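PDB 1JQG: carboxypeptidase A from Helicoverpa armigera, which probably removes C-terminal residues from peptides as a zinc-dependent metallocarboxypeptidase of the M14 family, here in its pro-form. Local coordinates for residues A[29-37]-A[52-60]. Residues are numbered along the deposited sequence; the frame is centred on the assembly and turned at random.
Sequences VDVASMDQV and WSDAVPGRP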
ATOM      1  N   VAL A  29     -19.164  -1.413 -10.908  1.00 30.44           N
ATOM      2  CA  VAL A  29     -20.340  -0.604 -10.619  1.00 30.08           C
ATOM      3  C   VAL A  29     -20.152   0.823 -11.121  1.00 28.45           C
ATOM      4  O   VAL A  29     -19.137   1.416 -10.820  1.00 26.84           O
ATOM      5  CB  VAL A  29     -20.701  -0.592  -9.125  1.00 31.87           C
ATOM      6  CG1 VAL A  29     -20.856  -2.062  -8.711  1.00 31.12           C
ATOM      7  CG2 VAL A  29     -19.672   0.055  -8.223  1.00 41.84           C
ATOM      8  N   ASP A  30     -21.086   1.318 -11.914  1.00 31.72           N
ATOM      9  CA  ASP A  30     -21.071   2.634 -12.507  1.00 28.55           C
ATOM     10  C   ASP A  30     -22.167   3.471 -11.885  1.00 28.76           C
ATOM     11  O   ASP A  30     -23.324   3.181 -12.164  1.00 30.87           O
ATOM     12  CB  ASP A  30     -21.283   2.593 -14.026  1.00 34.43           C
ATOM     13  CG  ASP A  30     -20.306   1.675 -14.726  1.00 36.54           C
ATOM     14  OD1 ASP A  30     -19.410   2.235 -15.375  1.00 45.14           O
ATOM     15  OD2 ASP A  30     -20.440   0.433 -14.593  1.00 44.33           O
ATOM     16  N   VAL A  31     -21.785   4.447 -11.074  1.00 30.60           N
ATOM     17  CA  VAL A  31     -22.728   5.337 -10.414  1.00 31.71           C
ATOM     18  C   VAL A  31     -22.832   6.653 -11.174  1.00 32.97           C
ATOM     19  O   VAL A  31     -21.845   7.175 -11.664  1.00 33.89           O
ATOM     20  CB  VAL A  31     -22.370   5.585  -8.926  1.00 32.63           C
ATOM     21  CG1 VAL A  31     -22.552   4.283  -8.142  1.00 30.26           C
ATOM     22  CG2 VAL A  31     -20.959   6.126  -8.816  1.00 30.69           C
ATOM     23  N   ALA A  32     -24.038   7.198 -11.256  1.00 35.82           N
ATOM     24  CA  ALA A  32     -24.290   8.443 -11.980  1.00 34.91           C
ATOM     25  C   ALA A  32     -24.232   9.663 -11.070  1.00 35.62           C
ATOM     26  O   ALA A  32     -23.737  10.697 -11.490  1.00 39.67           O
ATOM     27  CB  ALA A  32     -25.678   8.398 -12.611  1.00 26.22           C
ATOM     28  N   SER A  33     -24.790   9.596  -9.871  1.00 37.34           N
ATOM     29  CA  SER A  33     -24.812  10.737  -8.964  1.00 38.85           C
ATOM     30  C   SER A  33     -24.233  10.429  -7.587  1.00 38.27           C
ATOM     31  O   SER A  33     -23.806   9.319  -7.272  1.00 35.25           O
ATOM     32  CB  SER A  33     -26.267  11.215  -8.807  1.00 41.41           C
ATOM     33  OG  SER A  33     -26.921  10.127  -8.144  1.00 37.21           O
ATOM     34  N   MET A  34     -24.197  11.452  -6.732  1.00 40.37           N
ATOM     35  CA  MET A  34     -23.722  11.335  -5.362  1.00 43.28           C
ATOM     36  C   MET A  34     -24.656  10.462  -4.521  1.00 42.80           C
ATOM     37  O   MET A  34     -24.191   9.690  -3.702  1.00 43.22           O
ATOM     38  CB  MET A  34     -23.611  12.704  -4.675  1.00 48.80           C
ATOM     39  CG  MET A  34     -22.530  13.584  -5.274  1.00 59.38           C
ATOM     40  SD  MET A  34     -20.892  12.965  -4.834  1.00 67.51           S
ATOM     41  CE  MET A  34     -20.890  13.394  -3.090  1.00 72.11           C
ATOM     42  N   ASP A  35     -25.945  10.530  -4.764  1.00 43.07           N
ATOM     43  CA  ASP A  35     -26.982   9.778  -4.109  1.00 44.31           C
ATOM     44  C   ASP A  35     -26.716   8.271  -4.204  1.00 42.03           C
ATOM     45  O   ASP A  35     -26.891   7.525  -3.241  1.00 38.80           O
ATOM     46  CB  ASP A  35     -28.359  10.112  -4.692  1.00 47.66           C
ATOM     47  CG  ASP A  35     -29.496   9.521  -3.883  1.00 59.96           C
ATOM     48  OD1 ASP A  35     -29.846  10.147  -2.843  1.00 65.56           O
ATOM     49  OD2 ASP A  35     -30.003   8.454  -4.301  1.00 61.54           O
ATOM     50  N   GLN A  36     -26.223   7.826  -5.344  1.00 40.01           N
ATOM     51  CA  GLN A  36     -25.864   6.451  -5.583  1.00 39.21           C
ATOM     52  C   GLN A  36     -24.522   6.044  -4.967  1.00 42.36           C
ATOM     53  O   GLN A  36     -24.264   4.872  -4.617  1.00 37.06           O
ATOM     54  CB  GLN A  36     -25.858   6.240  -7.103  1.00 36.98           C
ATOM     55  CG  GLN A  36     -27.218   6.431  -7.741  1.00 39.18           C
ATOM     56  CD  GLN A  36     -27.256   6.030  -9.209  1.00 40.25           C
ATOM     57  OE1 GLN A  36     -28.214   5.433  -9.709  1.00 45.62           O
ATOM     58  NE2 GLN A  36     -26.157   6.390  -9.878  1.00 33.18           N
ATOM     59  N   VAL A  37     -23.581   7.008  -4.872  1.00 42.12           N
ATOM     60  CA  VAL A  37     -22.298   6.765  -4.233  1.00 40.21           C
ATOM     61  C   VAL A  37     -22.482   6.263  -2.801  1.00 41.97           C
ATOM     62  O   VAL A  37     -21.782   5.358  -2.365  1.00 42.10           O
ATOM     63  CB  VAL A  37     -21.408   8.010  -4.235  1.00 36.34           C
ATOM     64  CG1 VAL A  37     -20.082   7.770  -3.539  1.00 35.31           C
ATOM     65  CG2 VAL A  37     -21.085   8.457  -5.663  1.00 48.34           C
ATOM     66  N   TRP A  52     -12.565  -3.404  -4.081  1.00 21.64           N
ATOM     67  CA  TRP A  52     -11.231  -3.095  -4.625  1.00 25.41           C
ATOM     68  C   TRP A  52     -11.072  -1.601  -4.902  1.00 28.37           C
ATOM     69  O   TRP A  52     -10.036  -1.048  -4.596  1.00 31.85           O
ATOM     70  CB  TRP A  52     -11.027  -3.879  -5.932  1.00 20.15           C
ATOM     71  CG  TRP A  52     -10.895  -5.351  -5.741  1.00 24.06           C
ATOM     72  CD1 TRP A  52     -10.991  -6.044  -4.555  1.00 26.25           C
ATOM     73  CD2 TRP A  52     -10.670  -6.348  -6.747  1.00 19.07           C
ATOM     74  NE1 TRP A  52     -10.826  -7.387  -4.768  1.00 21.92           N
ATOM     75  CE2 TRP A  52     -10.629  -7.590  -6.118  1.00 19.10           C
ATOM     76  CE3 TRP A  52     -10.479  -6.287  -8.128  1.00 23.71           C
ATOM     77  CZ2 TRP A  52     -10.397  -8.781  -6.816  1.00 19.30           C
ATOM     78  CZ3 TRP A  52     -10.263  -7.479  -8.833  1.00 26.26           C
ATOM     79  CH2 TRP A  52     -10.223  -8.723  -8.161  1.00 19.79           C
ATOM     80  N   SER A  53     -12.130  -0.965  -5.430  1.00 29.19           N
ATOM     81  CA  SER A  53     -12.091   0.468  -5.713  1.00 34.34           C
ATOM     82  C   SER A  53     -13.482   1.073  -5.596  1.00 31.75           C
ATOM     83  O   SER A  53     -14.457   0.492  -6.058  1.00 32.90           O
ATOM     84  CB  SER A  53     -11.530   0.782  -7.105  1.00 31.09           C
ATOM     85  OG  SER A  53     -12.215  -0.031  -8.051  1.00 42.97           O
ATOM     86  N   ASP A  54     -13.589   2.222  -4.945  1.00 31.20           N
ATOM     87  CA  ASP A  54     -14.874   2.877  -4.764  1.00 32.72           C
ATOM     88  C   ASP A  54     -15.450   3.452  -6.048  1.00 33.54           C
ATOM     89  O   ASP A  54     -14.814   4.037  -6.922  1.00 35.08           O
ATOM     90  CB  ASP A  54     -14.751   3.961  -3.681  1.00 42.60           C
ATOM     91  CG  ASP A  54     -14.664   3.371  -2.270  1.00 47.19           C
ATOM     92  OD1 ASP A  54     -13.555   3.419  -1.686  1.00 43.89           O
ATOM     93  OD2 ASP A  54     -15.732   2.891  -1.816  1.00 40.49           O
ATOM     94  N   ALA A  55     -16.759   3.343  -6.203  1.00 36.03           N
ATOM     95  CA  ALA A  55     -17.502   3.932  -7.299  1.00 34.89           C
ATOM     96  C   ALA A  55     -17.705   5.442  -7.100  1.00 34.54           C
ATOM     97  O   ALA A  55     -18.070   5.870  -6.027  1.00 37.38           O
ATOM     98  CB  ALA A  55     -18.885   3.326  -7.451  1.00 21.89           C
ATOM     99  N   VAL A  56     -17.467   6.212  -8.160  1.00 33.88           N
ATOM    100  CA  VAL A  56     -17.716   7.645  -8.171  1.00 32.06           C
ATOM    101  C   VAL A  56     -18.056   8.056  -9.581  1.00 31.69           C
ATOM    102  O   VAL A  56     -17.486   7.479 -10.511  1.00 33.43           O
ATOM    103  CB  VAL A  56     -16.467   8.360  -7.632  1.00 33.47           C
ATOM    104  CG1 VAL A  56     -15.411   8.538  -8.722  1.00 37.70           C
ATOM    105  CG2 VAL A  56     -16.799   9.671  -6.960  1.00 43.76           C
ATOM    106  N   PRO A  57     -18.947   9.022  -9.773  1.00 29.68           N
ATOM    107  CA  PRO A  57     -19.282   9.512 -11.113  1.00 28.98           C
ATOM    108  C   PRO A  57     -18.058   9.878 -11.945  1.00 26.91           C
ATOM    109  O   PRO A  57     -17.225  10.670 -11.529  1.00 25.11           O
ATOM    110  CB  PRO A  57     -20.249  10.666 -10.898  1.00 28.53           C
ATOM    111  CG  PRO A  57     -20.848  10.399  -9.538  1.00 27.82           C
ATOM    112  CD  PRO A  57     -19.726   9.746  -8.742  1.00 29.49           C
ATOM    113  N   GLY A  58     -17.885   9.191 -13.075  1.00 28.49           N
ATOM    114  CA  GLY A  58     -16.762   9.401 -13.964  1.00 31.40           C
ATOM    115  C   GLY A  58     -15.646   8.366 -13.854  1.00 31.78           C
ATOM    116  O   GLY A  58     -14.729   8.281 -14.673  1.00 33.78           O
ATOM    117  N   ARG A  59     -15.675   7.550 -12.804  1.00 29.87           N
ATOM    118  CA  ARG A  59     -14.658   6.511 -12.643  1.00 32.13           C
ATOM    119  C   ARG A  59     -15.229   5.346 -11.840  1.00 29.01           C
ATOM    120  O   ARG A  59     -15.178   5.318 -10.617  1.00 26.58           O
ATOM    121  CB  ARG A  59     -13.406   7.083 -11.937  1.00 31.15           C
ATOM    122  CG  ARG A  59     -12.205   6.146 -11.964  1.00 28.11           C
ATOM    123  CD  ARG A  59     -10.982   6.737 -11.250  1.00 25.34           C
ATOM    124  NE  ARG A  59     -11.210   6.821  -9.797  1.00 26.58           N
ATOM    125  CZ  ARG A  59     -11.434   7.950  -9.130  1.00 22.26           C
ATOM    126  NH1 ARG A  59     -11.459   9.118  -9.770  1.00 26.20           N
ATOM    127  NH2 ARG A  59     -11.632   7.957  -7.828  1.00 14.58           N
ATOM    128  N   PRO A  60     -15.850   4.393 -12.516  1.00 31.42           N
ATOM    129  CA  PRO A  60     -16.489   3.225 -11.926  1.00 32.67           C
ATOM    130  C   PRO A  60     -15.585   2.375 -11.044  1.00 30.49           C
ATOM    131  O   PRO A  60     -14.371   2.307 -11.246  1.00 34.80           O
ATOM    132  CB  PRO A  60     -16.965   2.364 -13.108  1.00 27.30           C
ATOM    133  CG  PRO A  60     -16.345   2.913 -14.319  1.00 29.89           C
ATOM    134  CD  PRO A  60     -16.019   4.356 -13.999  1.00 31.68           C
TER
HETATM  135  O   HOH W   1     -19.091   5.245 -11.772  1.00 41.19           O
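Val-31 turns its side chain onto Ala-55 and Val-56. CB points at that loop and splits into two branches: CG1, beside the backbone N (chi1 -67°) and anti to the carbonyl carbon, approaches the methyl of Ala-55 at 3.9 Å, while CG2 rests 3.6 Å from Val-56 N and also touches Ala-55 CB and the CD of Pro-57. Val-29 CG2 meets the same Ala-55 CB at 3.5 Å, making this methyl the shared apolar partner of both valines. From the first turn of helix 34-46, Val-37 crosses Pro-57 at about a right angle, its CG2 lying 3.6 Å from Pro-57 CD. The proline ring also lies against the 31-33 link, its CG 3.5 Å from Ala-32 O, and its CA gives a C-H...O contact to Val-31 O. A water bridges the backbones, accepting from Val-31 N (2.9 Å) and donating to Val-56 O. That carbonyl also accepts the 2.9 Å bond from Arg-59 N which closes a type II turn, Val-56 to Arg-59. Beyond the turn, Pro-60 CB lies 3.3 Å from Val-29 O, and its CB and CG border Asp-30 OD1; strand 61-65 then pairs with strand 25-30. These contacts set the 56-59 turn against the strand-to-helix link in the alpha+beta fold, a four-stranded antiparallel sheet with helices, of the carboxypeptidase activation domain.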